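Local coordinates for nodulation fucosyltransferase NodZ (Bradyrhizobium sp., PDB 2HHC), which is a bacterial nodulation protein of the NodZ family, a glycosyltransferase of the two-domain GT-B type, at residues F15-W20 / D129-W134; L22-S27 / W134-E139. All coordinates share one frame; numbering follows the deposited sequence. Where two conformers were deposited one is given.

Contact 1: F15-W20 / D129-W134; sequences FGDCLW and DACLMW
Trp20 and Asp17, on the first helix of the N-terminal Rossmann-like domain, pack against Cys131, Met133 and Trp134 in the loop that leaves strand 125-128. Met133 CA stands almost on the normal of the Trp20 five-membered ring, 3.8 Å from the centroid and 4° off axis, a CH-pi contact. The Met133 side chain continues along the CD2-CE3 border of the indole, with CG 3.7 Å from Trp20 CE3. Its sulfur makes a Met-aromatic contact, oblique to the six-membered ring, and Met133 SD lies 3.8 Å from Asp17 CG. Methionine suits this place because its long, flexible, polarisable chain can bend to fit against the indole border. Trp20 is swung with CG anti to its backbone N (chi1 -162°), which carries the benzo edge out to Trp134. There Trp20 CH2 sits 3.4 Å above the Trp134 ring plane, over its centre, and the two planes meet at 57°. The Asp17 carboxylate is held by a salt bridge to Arg11 and by Ser21; within the loop, Met133 N makes a weak hydrogen bond to Cys131 SG (3.7 Å). The edge-to-face tryptophan pair joins the first helix to the loop after strand 125-128, the neighbour of strand 6-10 in the parallel core of a Rossmann-like domain.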
# COMPACT_ATOMS: atom_id res chain seq x y z
N PHE A 15 -1.69 3.75 -1.54
CA PHE A 15 -1.32 2.56 -2.26
C PHE A 15 -0.96 1.36 -1.34
O PHE A 15 -1.16 0.22 -1.76
CB PHE A 15 -0.16 2.83 -3.20
CG PHE A 15 -0.53 3.67 -4.40
CD1 PHE A 15 -1.44 3.26 -5.36
CD2 PHE A 15 0.02 4.91 -4.53
CE1 PHE A 15 -1.74 4.09 -6.42
CE2 PHE A 15 -0.29 5.72 -5.60
CZ PHE A 15 -1.13 5.30 -6.53
N GLY A 16 -0.44 1.62 -0.15
CA GLY A 16 -0.15 0.47 0.74
C GLY A 16 -1.38 -0.34 1.04
O GLY A 16 -1.37 -1.56 0.96
N ASP A 17 -2.43 0.36 1.39
CA ASP A 17 -3.74 -0.28 1.67
C ASP A 17 -4.27 -0.92 0.41
O ASP A 17 -4.72 -2.06 0.40
CB ASP A 17 -4.63 0.82 2.26
CG ASP A 17 -6.02 0.36 2.68
OD1 ASP A 17 -6.45 -0.80 2.43
OD2 ASP A 17 -6.72 1.26 3.19
N CYS A 18 -4.27 -0.19 -0.68
CA CYS A 18 -4.78 -0.76 -1.94
C CYS A 18 -4.08 -2.07 -2.29
O CYS A 18 -4.72 -3.04 -2.67
CB CYS A 18 -4.60 0.23 -3.09
SG CYS A 18 -5.59 1.74 -3.02
N LEU A 19 -2.74 -2.09 -2.23
CA LEU A 19 -1.97 -3.24 -2.64
C LEU A 19 -2.05 -4.42 -1.65
O LEU A 19 -2.03 -5.57 -2.06
CB LEU A 19 -0.50 -2.85 -2.86
CG LEU A 19 -0.34 -1.94 -4.09
CD1 LEU A 19 1.07 -1.35 -4.16
CD2 LEU A 19 -0.72 -2.67 -5.36
N TRP A 20 -2.18 -4.13 -0.34
CA TRP A 20 -2.38 -5.21 0.66
C TRP A 20 -3.79 -5.79 0.46
O TRP A 20 -3.99 -6.99 0.43
CB TRP A 20 -2.23 -4.61 2.03
CG TRP A 20 -1.97 -5.58 3.16
CD1 TRP A 20 -2.25 -6.94 3.20
CD2 TRP A 20 -1.34 -5.27 4.38
NE1 TRP A 20 -1.83 -7.46 4.39
CE2 TRP A 20 -1.27 -6.46 5.15
CE3 TRP A 20 -0.85 -4.09 4.93
CZ2 TRP A 20 -0.73 -6.48 6.42
CZ3 TRP A 20 -0.34 -4.10 6.19
CH2 TRP A 20 -0.30 -5.28 6.94
N ASP A 129 -14.86 -4.22 -1.02
CA ASP A 129 -14.90 -2.76 -0.98
C ASP A 129 -14.80 -2.26 0.49
O ASP A 129 -15.59 -1.48 0.99
CB ASP A 129 -16.16 -2.24 -1.71
CG ASP A 129 -16.07 -0.82 -2.13
OD1 ASP A 129 -15.08 -0.05 -1.85
OD2 ASP A 129 -17.05 -0.40 -2.81
N ALA A 130 -13.78 -2.79 1.15
CA ALA A 130 -13.40 -2.49 2.50
C ALA A 130 -11.90 -2.75 2.64
O ALA A 130 -11.26 -3.31 1.75
CB ALA A 130 -14.16 -3.35 3.47
N CYS A 131 -11.36 -2.41 3.79
CA CYS A 131 -9.95 -2.64 4.06
C CYS A 131 -9.72 -4.11 4.32
O CYS A 131 -10.32 -4.68 5.22
CB CYS A 131 -9.51 -1.84 5.25
SG CYS A 131 -7.75 -1.97 5.57
N LEU A 132 -8.83 -4.72 3.55
CA LEU A 132 -8.49 -6.13 3.70
C LEU A 132 -7.02 -6.30 4.10
O LEU A 132 -6.44 -7.39 3.92
CB LEU A 132 -8.88 -6.95 2.47
CG LEU A 132 -10.40 -7.03 2.22
CD1 LEU A 132 -10.66 -7.86 1.01
CD2 LEU A 132 -11.16 -7.64 3.40
N MET A 133 -6.44 -5.27 4.70
CA MET A 133 -5.16 -5.41 5.35
C MET A 133 -5.26 -6.51 6.36
O MET A 133 -6.23 -6.60 7.07
CB MET A 133 -4.69 -4.08 5.99
CG MET A 133 -4.35 -3.05 4.96
SD MET A 133 -4.23 -1.36 5.61
CE MET A 133 -3.11 -1.53 6.94
N TRP A 134 -4.21 -7.34 6.41
CA TRP A 134 -4.05 -8.48 7.35
C TRP A 134 -4.94 -9.69 7.01
O TRP A 134 -5.00 -10.64 7.80
CB TRP A 134 -4.27 -8.10 8.81
CG TRP A 134 -3.47 -6.96 9.30
CD1 TRP A 134 -3.88 -5.69 9.46
CD2 TRP A 134 -2.10 -6.99 9.65
NE1 TRP A 134 -2.85 -4.91 9.90
CE2 TRP A 134 -1.75 -5.68 10.06
CE3 TRP A 134 -1.13 -7.99 9.71
CZ2 TRP A 134 -0.46 -5.35 10.51
CZ3 TRP A 134 0.16 -7.66 10.15
CH2 TRP A 134 0.48 -6.34 10.53

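Contact 2: L22-S27 / W134-E139; sequences LASAWS and WRCSEE
Ser24 and Cys136 lie at a small, partly hydrated contact where the middle of helix 15-32 meets the lead-in to helix 138-147, within the N-terminal domain. Small side chains let the backbones approach closely, with Ser24 CA and Cys136 CA 4.9 Å apart. Cys136 points at the helix, and its SG, set between the backbone N and the carbonyl carbon (chi1 65°), lies alongside Ala23 CB at 3.8 Å. The same sulfur is 3.4 Å from Ser24 OG in the Ser24 conformer described here. Cysteine suits the spot by being compact yet polarisable, able to border both a methyl group and a hydroxyl. Ser24 OG is hydrogen-bonded to Leu132 O, earlier in the same loop.

Two waters finish the interface. Water 1 donates to Ser24 O and to Arg135 O, each 2.8 Å away, and so joins two backbone carbonyls that could not bond directly. Water 2 accepts from Ser137 N at 2.9 Å and is hydrogen-bonded to Ser27 OG, also at 2.9 Å. Arg135 sends its side chain away from the helix, with NE bonded to Thr112. Ser137, whose short hydroxyl can turn back to the chain, bonds through OG to the backbone N of Ala140. This is a serine N-cap starting helix 138-147, with the extended residue before it laid against a neighbouring helix partly through water.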
# COMPACT_ATOMS: atom_id res chain seq x y z
N LEU A 22 -5.50 -5.74 -2.22
CA LEU A 22 -5.43 -6.50 -3.49
C LEU A 22 -4.93 -7.91 -3.27
O LEU A 22 -5.45 -8.88 -3.81
CB LEU A 22 -4.53 -5.81 -4.50
CG LEU A 22 -4.37 -6.44 -5.88
CD1 LEU A 22 -5.74 -6.57 -6.52
CD2 LEU A 22 -3.47 -5.61 -6.68
N ALA A 23 -3.86 -8.06 -2.47
CA ALA A 23 -3.30 -9.38 -2.15
C ALA A 23 -4.39 -10.30 -1.53
O ALA A 23 -4.49 -11.47 -1.83
CB ALA A 23 -2.12 -9.24 -1.25
N SER A 24 -5.22 -9.72 -0.67
CA SER A 24 -6.31 -10.50 -0.07
C SER A 24 -7.34 -10.98 -1.10
O SER A 24 -7.76 -12.16 -1.04
CB SER A 24 -6.95 -9.71 1.05
OG SER A 24 -6.00 -9.47 2.08
N ALA A 25 -7.75 -10.07 -1.95
CA ALA A 25 -8.70 -10.41 -3.04
C ALA A 25 -8.06 -11.48 -3.95
O ALA A 25 -8.74 -12.48 -4.30
CB ALA A 25 -9.03 -9.20 -3.82
N TRP A 26 -6.80 -11.31 -4.30
CA TRP A 26 -6.07 -12.23 -5.17
C TRP A 26 -6.09 -13.64 -4.55
O TRP A 26 -6.30 -14.65 -5.21
CB TRP A 26 -4.61 -11.72 -5.42
CG TRP A 26 -3.83 -12.76 -6.19
CD1 TRP A 26 -3.78 -12.92 -7.54
CD2 TRP A 26 -3.11 -13.86 -5.63
NE1 TRP A 26 -3.02 -14.01 -7.84
CE2 TRP A 26 -2.65 -14.65 -6.69
CE3 TRP A 26 -2.82 -14.24 -4.30
CZ2 TRP A 26 -1.89 -15.80 -6.48
CZ3 TRP A 26 -2.09 -15.38 -4.08
CH2 TRP A 26 -1.64 -16.15 -5.15
N SER A 27 -5.84 -13.72 -3.25
CA SER A 27 -5.71 -14.99 -2.59
C SER A 27 -7.05 -15.74 -2.66
O SER A 27 -7.07 -16.93 -2.90
CB SER A 27 -5.28 -14.76 -1.15
OG SER A 27 -5.25 -15.98 -0.45
N TRP A 134 -4.21 -7.34 6.41
CA TRP A 134 -4.05 -8.48 7.35
C TRP A 134 -4.94 -9.69 7.01
O TRP A 134 -5.00 -10.64 7.80
CB TRP A 134 -4.27 -8.10 8.81
CG TRP A 134 -3.47 -6.96 9.30
CD1 TRP A 134 -3.88 -5.69 9.46
CD2 TRP A 134 -2.10 -6.99 9.65
NE1 TRP A 134 -2.85 -4.91 9.90
CE2 TRP A 134 -1.75 -5.68 10.06
CE3 TRP A 134 -1.13 -7.99 9.71
CZ2 TRP A 134 -0.46 -5.35 10.51
CZ3 TRP A 134 0.16 -7.66 10.15
CH2 TRP A 134 0.48 -6.34 10.53
N ARG A 135 -5.64 -9.66 5.88
CA ARG A 135 -6.60 -10.76 5.59
C ARG A 135 -6.05 -11.68 4.50
O ARG A 135 -6.77 -12.20 3.63
CB ARG A 135 -7.97 -10.18 5.22
CG ARG A 135 -8.59 -9.24 6.28
CD ARG A 135 -8.69 -9.83 7.59
NE ARG A 135 -9.61 -9.12 8.51
CZ ARG A 135 -9.28 -8.10 9.31
NH1 ARG A 135 -8.07 -7.56 9.33
NH2 ARG A 135 -10.19 -7.60 10.14
N CYS A 136 -4.74 -11.88 4.56
CA CYS A 136 -4.05 -12.80 3.66
C CYS A 136 -2.67 -13.08 4.21
O CYS A 136 -2.22 -12.52 5.21
CB CYS A 136 -3.89 -12.19 2.28
SG CYS A 136 -2.84 -10.71 2.21
N SER A 137 -1.99 -14.05 3.58
CA SER A 137 -0.66 -14.35 3.97
C SER A 137 0.35 -13.33 3.49
O SER A 137 0.12 -12.60 2.52
CB SER A 137 -0.19 -15.69 3.42
OG SER A 137 -0.17 -15.59 1.99
N GLU A 138 1.49 -13.32 4.16
CA GLU A 138 2.59 -12.46 3.73
C GLU A 138 3.04 -12.86 2.32
O GLU A 138 3.47 -12.03 1.53
CB GLU A 138 3.71 -12.58 4.73
CG GLU A 138 4.95 -11.85 4.50
CD GLU A 138 6.09 -12.52 5.26
OE1 GLU A 138 5.89 -12.80 6.48
OE2 GLU A 138 7.12 -12.80 4.63
N GLU A 139 2.97 -14.15 2.03
CA GLU A 139 3.32 -14.60 0.68
C GLU A 139 2.44 -14.01 -0.36
O GLU A 139 2.92 -13.64 -1.47
CB GLU A 139 3.30 -16.14 0.60
CG GLU A 139 4.44 -16.79 1.25
CD GLU A 139 4.46 -16.75 2.77
OE1 GLU A 139 3.35 -16.82 3.37
OE2 GLU A 139 5.55 -16.67 3.36
O HOH W 1 -7.44 -13.71 1.32
O HOH W 2 -3.33 -15.73 1.70

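From the N terminus, strand 6-10 leads into helix 15-32, whose first turns supply contact 1 and whose middle supplies contact 2. The chain then passes through more than a hundred residues, including strands 35-39 and 67-70 and helix 101-116, and returns by strand 125-128, which lies beside strand 6-10 in the sheet. The loop after it closes both contacts in turn, 129-134 on 15-20 and then 134-139 on 22-27. The segments alternate, so the two closures cross; Trp134 lies in both but touches the helix only in contact 1. Trp20 CD1 packs 3.9 Å from Cys136 SG, joining the two. The result ties helix 15-32 to the loop between strand 125-128 and helix 138-147.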